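Local coordinates for protein beta-galacturonidase (Eisenbergiella tayi, PDB 6NCW) that probably hydrolyses beta-galacturonides as a glycoside hydrolase family 2 enzyme with a TIM-barrel domain, at residues A[447-451]-A[452-456]. Sequence-based numbering, arbitrary orientation.
Sequences YQWIQ and NESEG
The hydroxyl of S454 works in two directions as the helix ends: OG donates to I450 O at 2.8 Å, in the carbonyl plane on a lone pair, and accepts from G456 N at 2.9 Å. The second bond makes an ST turn. With OG set between the backbone N and the carbonyl carbon (chi1 84°), serine's short side chain reaches back to the last turn; its own amide adds a weak bond to the same I450 O, and at S454 the chain departs from helical phi/psi. Ahead of it the helix keeps its regular bonds, N452 N to Q448 O and E453 N to W449 O.

W449 turns its indole toward the C-terminus, CG lying anti to the backbone N (chi1 174°), and one broad face lies along the chain. E453 CB rests 3.4 Å from W449 CD1 at the pyrrole end, while S454 CB sits over the six-membered ring in a CH-pi contact, 4.1 Å from its centroid. A wide ring thus spans two successive residues, and the aliphatic base of E453 packs while its carboxylate turns off the ring.

I450 is buried, its branched aliphatic chain suiting the side that faces strand 425-428, with CG2 3.7 Å from S454 OG. The Q451 side chain, long and with both donor and acceptor, ties the helix end to the following loop: OE1 accepts from G458 N, and a water links NE2 to G456 O.

This is the C-terminal end of helix 439-453 in the beta-alpha-beta unit of the TIM barrel, where I450 and W449 pack on strand 425-428 and the turn leads into strand 461-466, whose F461 meets Y447 edge-to-face.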
loop_
_atom_site.group_PDB
_atom_site.type_symbol
_atom_site.label_atom_id
_atom_site.label_comp_id
_atom_site.label_asym_id
_atom_site.label_seq_id
_atom_site.Cartn_x
_atom_site.Cartn_y
_atom_site.Cartn_z
ATOM N N TYR A 447 -16.981 35.841 7.061
ATOM C CA TYR A 447 -17.912 36.143 8.148
ATOM C C TYR A 447 -18.284 37.621 8.162
ATOM O O TYR A 447 -19.464 37.977 8.269
ATOM C CB TYR A 447 -17.326 35.734 9.498
ATOM C CG TYR A 447 -18.360 35.859 10.584
ATOM C CD1 TYR A 447 -19.426 34.965 10.657
ATOM C CD2 TYR A 447 -18.314 36.905 11.502
ATOM C CE1 TYR A 447 -20.392 35.081 11.631
ATOM C CE2 TYR A 447 -19.284 37.033 12.483
ATOM C CZ TYR A 447 -20.319 36.123 12.540
ATOM O OH TYR A 447 -21.289 36.251 13.508
ATOM N N GLN A 448 -17.284 38.494 8.036
ATOM C CA GLN A 448 -17.532 39.931 8.008
ATOM C C GLN A 448 -18.436 40.317 6.844
ATOM O O GLN A 448 -19.375 41.097 7.016
ATOM C CB GLN A 448 -16.200 40.678 7.944
ATOM C CG GLN A 448 -15.862 41.457 9.202
ATOM C CD GLN A 448 -15.674 40.580 10.433
ATOM O OE1 GLN A 448 -14.641 39.914 10.586
ATOM N NE2 GLN A 448 -16.667 40.589 11.331
ATOM N N TRP A 449 -18.183 39.769 5.657
ATOM C CA TRP A 449 -19.075 40.030 4.535
ATOM C C TRP A 449 -20.507 39.612 4.849
ATOM O O TRP A 449 -21.453 40.336 4.519
ATOM C CB TRP A 449 -18.595 39.307 3.276
ATOM C CG TRP A 449 -19.576 39.466 2.172
ATOM C CD1 TRP A 449 -19.666 40.512 1.295
ATOM C CD2 TRP A 449 -20.644 38.565 1.831
ATOM N NE1 TRP A 449 -20.715 40.314 0.430
ATOM C CE2 TRP A 449 -21.332 39.128 0.738
ATOM C CE3 TRP A 449 -21.072 37.333 2.336
ATOM C CZ2 TRP A 449 -22.422 38.501 0.138
ATOM C CZ3 TRP A 449 -22.165 36.712 1.738
ATOM C CH2 TRP A 449 -22.826 37.297 0.655
ATOM N N ILE A 450 -20.694 38.433 5.461
ATOM C CA ILE A 450 -22.048 38.008 5.799
ATOM C C ILE A 450 -22.696 39.016 6.740
ATOM O O ILE A 450 -23.859 39.387 6.555
ATOM C CB ILE A 450 -22.050 36.591 6.405
ATOM C CG1 ILE A 450 -21.743 35.533 5.341
ATOM C CG2 ILE A 450 -23.391 36.282 7.007
ATOM C CD1 ILE A 450 -21.374 34.189 5.942
ATOM N N GLN A 451 -21.946 39.500 7.746
ATOM C CA GLN A 451 -22.549 40.387 8.741
ATOM C C GLN A 451 -22.769 41.806 8.220
ATOM O O GLN A 451 -23.745 42.452 8.616
ATOM C CB GLN A 451 -21.697 40.444 10.007
ATOM C CG GLN A 451 -21.407 39.108 10.607
ATOM C CD GLN A 451 -22.659 38.285 10.813
ATOM O OE1 GLN A 451 -23.592 38.714 11.488
ATOM N NE2 GLN A 451 -22.692 37.100 10.222
ATOM N N ASN A 452 -21.892 42.311 7.351
ATOM C CA ASN A 452 -21.982 43.690 6.873
ATOM C C ASN A 452 -22.692 43.847 5.530
ATOM O O ASN A 452 -23.170 44.949 5.238
ATOM C CB ASN A 452 -20.584 44.311 6.725
ATOM C CG ASN A 452 -19.776 44.271 8.006
ATOM O OD1 ASN A 452 -20.326 44.284 9.105
ATOM N ND2 ASN A 452 -18.457 44.222 7.868
ATOM N N GLU A 453 -22.750 42.804 4.692
ATOM C CA GLU A 453 -23.184 42.978 3.308
ATOM C C GLU A 453 -24.301 42.044 2.859
ATOM O O GLU A 453 -24.702 42.112 1.691
ATOM C CB GLU A 453 -21.999 42.799 2.343
ATOM C CG GLU A 453 -20.793 43.660 2.650
ATOM C CD GLU A 453 -21.076 45.142 2.464
ATOM O OE1 GLU A 453 -21.940 45.488 1.618
ATOM O OE2 GLU A 453 -20.441 45.964 3.167
ATOM N N SER A 454 -24.814 41.180 3.722
ATOM C CA SER A 454 -25.826 40.226 3.294
ATOM C C SER A 454 -27.005 40.223 4.256
ATOM O O SER A 454 -26.895 40.617 5.423
ATOM C CB SER A 454 -25.258 38.807 3.208
ATOM O OG SER A 454 -25.292 38.207 4.492
ATOM N N GLU A 455 -28.139 39.730 3.756
ATOM C CA GLU A 455 -29.300 39.525 4.616
ATOM C C GLU A 455 -29.137 38.329 5.548
ATOM O O GLU A 455 -30.081 37.983 6.261
ATOM C CB GLU A 455 -30.558 39.365 3.766
ATOM C CG GLU A 455 -30.995 40.636 3.046
ATOM C CD GLU A 455 -31.931 40.339 1.888
ATOM O OE1 GLU A 455 -31.431 40.207 0.740
ATOM O OE2 GLU A 455 -33.159 40.209 2.134
ATOM N N GLY A 456 -27.985 37.669 5.556
ATOM C CA GLY A 456 -27.787 36.651 6.561
ATOM C C GLY A 456 -27.248 37.189 7.862
ATOM O O GLY A 456 -26.940 36.394 8.757
HETATM O O HOH W 1 -24.946 35.222 10.244
HETATM O O HOH W 2 -26.140 43.536 6.324
#